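Alanine racemase (Oenococcus oeni PSU-1, PDB 3HUR) is a two-domain protein of the alanine racemase family, pairing an N-terminal TIM-type barrel with a C-terminal domain built largely of beta strands. Local coordinates at residues F166-E174 against N233-M241. Sequence-based numbering, arbitrary orientation.
Sequences FATADEAGE and NVSNGELKM
The carboxylate of Glu238 is met nearly along the C-O axis of OE2 by the backbone N-H of Ala172, the N and OE2 lying 3.0 Å apart with an angle of 163° at the hydrogen. CA of Glu171 lies over one face near OE2, while CB of Ala172, 3.9 Å from OE2, sits slightly to the other side and nearer the edge. Two irregular loops of the alanine racemase fold meet here: residues 166-174 lead from barrel strand 157-163 to helix 174-191, and residues 233-241, which open with a type I turn from Asn233 to Asn236, lie between strands 222-223 and 251-263. The Glu238 chain is extended beyond CG, which carries its carboxylate across to the other loop. The carboxylate of Asp170 comes no closer than 3.9 Å, from OD2 to Val234 O, and CB of Asp170 packs against CG1 of Val234. Next along the chain, the two methyls of Leu239 take different partners: CD1 rests near the carbonyl oxygens of Ala169, Asp170 and Glu171, whereas CD2 packs on CB of Ala172 at 3.5 Å. On the barrel side, Ala207 of helix 206-211 touches both Ala169 and Asp170. Asp170 O lies against CB of Ser235 and makes a bent CA-H...O contact with its CA at 3.5 Å. With chi1 at 73°, the Ser235 hydroxyl turns back into its own loop, where Leu239 N donates a hydrogen bond to Ser235 OG at 3.0 Å.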
loop_
_atom_site.group_PDB
_atom_site.type_symbol
_atom_site.label_atom_id
_atom_site.label_comp_id
_atom_site.label_asym_id
_atom_site.label_seq_id
_atom_site.Cartn_x
_atom_site.Cartn_y
_atom_site.Cartn_z
ATOM N N PHE A 166 26.063 16.846 16.732
ATOM C CA PHE A 166 26.309 15.508 17.200
ATOM C C PHE A 166 25.281 14.553 16.607
ATOM O O PHE A 166 24.112 14.705 16.829
ATOM C CB PHE A 166 26.263 15.504 18.746
ATOM C CG PHE A 166 27.331 16.385 19.361
ATOM C CD1 PHE A 166 28.646 15.931 19.490
ATOM C CD2 PHE A 166 27.060 17.688 19.732
ATOM C CE1 PHE A 166 29.660 16.767 19.992
ATOM C CE2 PHE A 166 28.062 18.506 20.256
ATOM C CZ PHE A 166 29.364 18.034 20.390
ATOM N N ALA A 167 25.747 13.560 15.862
ATOM C CA ALA A 167 24.895 12.558 15.263
ATOM C C ALA A 167 24.183 11.650 16.243
ATOM O O ALA A 167 23.105 11.151 15.938
ATOM C CB ALA A 167 25.690 11.722 14.319
ATOM N N THR A 168 24.739 11.397 17.413
ATOM C CA THR A 168 24.171 10.336 18.215
ATOM C C THR A 168 23.570 10.846 19.515
ATOM O O THR A 168 23.338 10.080 20.463
ATOM C CB THR A 168 25.202 9.222 18.453
ATOM O OG1 THR A 168 26.332 9.775 19.113
ATOM C CG2 THR A 168 25.635 8.560 17.091
ATOM N N ALA A 169 23.262 12.132 19.549
ATOM C CA ALA A 169 22.566 12.693 20.694
ATOM C C ALA A 169 21.137 12.123 20.823
ATOM O O ALA A 169 20.639 12.007 21.929
ATOM C CB ALA A 169 22.546 14.223 20.604
ATOM N N ASP A 170 20.504 11.763 19.695
ATOM C CA ASP A 170 19.125 11.205 19.654
ATOM C C ASP A 170 19.039 9.673 19.692
ATOM O O ASP A 170 17.928 9.109 19.640
ATOM C CB ASP A 170 18.368 11.693 18.405
ATOM C CG ASP A 170 18.910 11.093 17.077
ATOM O OD1 ASP A 170 19.982 10.440 17.065
ATOM O OD2 ASP A 170 18.258 11.302 16.022
ATOM N N GLU A 171 20.201 9.012 19.743
ATOM C CA GLU A 171 20.286 7.567 19.935
ATOM C C GLU A 171 20.578 7.259 21.408
ATOM O O GLU A 171 21.133 8.088 22.133
ATOM C CB GLU A 171 21.356 6.975 19.017
ATOM C CG GLU A 171 20.980 7.030 17.542
ATOM C CD GLU A 171 22.118 6.611 16.606
ATOM O OE1 GLU A 171 22.996 5.830 17.049
ATOM O OE2 GLU A 171 22.134 7.058 15.427
ATOM N N ALA A 172 20.175 6.065 21.843
ATOM C CA ALA A 172 20.413 5.554 23.219
ATOM C C ALA A 172 21.537 4.514 23.249
ATOM O O ALA A 172 21.763 3.804 22.256
ATOM C CB ALA A 172 19.125 4.913 23.763
ATOM N N GLY A 173 22.242 4.421 24.382
ATOM C CA GLY A 173 23.193 3.310 24.596
ATOM C C GLY A 173 24.631 3.679 24.959
ATOM O O GLY A 173 24.920 4.785 25.424
ATOM N N GLU A 174 25.527 2.718 24.755
ATOM C CA GLU A 174 26.913 2.824 25.175
ATOM C C GLU A 174 27.796 3.129 23.961
ATOM O O GLU A 174 28.707 3.971 24.043
ATOM C CB GLU A 174 27.353 1.503 25.865
ATOM C CG GLU A 174 28.164 1.663 27.186
ATOM C CD GLU A 174 27.337 2.210 28.381
ATOM O OE1 GLU A 174 26.082 2.269 28.304
ATOM O OE2 GLU A 174 27.955 2.585 29.412
ATOM N N ASN A 233 8.749 13.777 19.732
ATOM C CA ASN A 233 9.945 13.138 20.255
ATOM C C ASN A 233 10.959 12.847 19.172
ATOM O O ASN A 233 10.820 11.899 18.441
ATOM C CB ASN A 233 9.580 11.820 20.944
ATOM C CG ASN A 233 10.681 11.326 21.875
ATOM O OD1 ASN A 233 10.398 10.878 22.993
ATOM N ND2 ASN A 233 11.938 11.454 21.443
ATOM N N VAL A 234 12.018 13.633 19.114
ATOM C CA VAL A 234 13.117 13.430 18.138
ATOM C C VAL A 234 13.894 12.058 18.141
ATOM O O VAL A 234 14.520 11.694 17.151
ATOM C CB VAL A 234 14.085 14.635 18.281
ATOM C CG1 VAL A 234 15.453 14.401 17.581
ATOM C CG2 VAL A 234 13.376 15.881 17.720
ATOM N N SER A 235 13.817 11.299 19.231
ATOM C CA SER A 235 14.570 10.032 19.392
ATOM C C SER A 235 13.922 8.781 18.776
ATOM O O SER A 235 14.480 7.685 18.888
ATOM C CB SER A 235 14.774 9.766 20.882
ATOM O OG SER A 235 13.561 9.365 21.487
ATOM N N ASN A 236 12.766 8.957 18.120
ATOM C CA ASN A 236 11.865 7.871 17.664
ATOM C C ASN A 236 11.737 6.670 18.587
ATOM O O ASN A 236 12.111 5.568 18.245
ATOM C CB ASN A 236 12.049 7.479 16.171
ATOM C CG ASN A 236 13.386 6.852 15.849
ATOM O OD1 ASN A 236 14.210 7.452 15.137
ATOM N ND2 ASN A 236 13.592 5.607 16.293
ATOM N N GLY A 237 11.191 6.899 19.769
ATOM C CA GLY A 237 11.001 5.823 20.748
ATOM C C GLY A 237 12.134 5.612 21.757
ATOM O O GLY A 237 11.868 5.404 22.950
ATOM N N GLU A 238 13.385 5.718 21.293
ATOM C CA GLU A 238 14.574 5.389 22.095
ATOM C C GLU A 238 14.698 6.052 23.473
ATOM O O GLU A 238 14.951 5.358 24.443
ATOM C CB GLU A 238 15.841 5.582 21.259
ATOM C CG GLU A 238 15.814 4.696 19.993
ATOM C CD GLU A 238 17.173 4.444 19.355
ATOM O OE1 GLU A 238 17.178 4.020 18.175
ATOM O OE2 GLU A 238 18.234 4.650 20.009
ATOM N N LEU A 239 14.492 7.359 23.582
ATOM C CA LEU A 239 14.668 8.066 24.857
ATOM C C LEU A 239 13.383 8.714 25.288
ATOM O O LEU A 239 12.543 8.996 24.452
ATOM C CB LEU A 239 15.740 9.154 24.732
ATOM C CG LEU A 239 17.088 8.702 24.170
ATOM C CD1 LEU A 239 17.944 9.890 23.766
ATOM C CD2 LEU A 239 17.791 7.799 25.181
ATOM N N LYS A 240 13.239 8.984 26.583
ATOM C CA LYS A 240 12.025 9.582 27.118
ATOM C C LYS A 240 12.259 11.066 27.289
ATOM O O LYS A 240 13.331 11.477 27.709
ATOM C CB LYS A 240 11.656 8.956 28.472
ATOM N N MET A 241 11.261 11.889 26.986
ATOM C CA MET A 241 11.451 13.336 27.093
ATOM C C MET A 241 11.687 13.703 28.570
ATOM O O MET A 241 11.117 13.092 29.457
ATOM C CB MET A 241 10.268 14.109 26.442
ATOM C CG MET A 241 10.237 13.966 24.902
ATOM S SD MET A 241 11.527 14.876 24.006
ATOM C CE MET A 241 10.968 16.460 24.591
#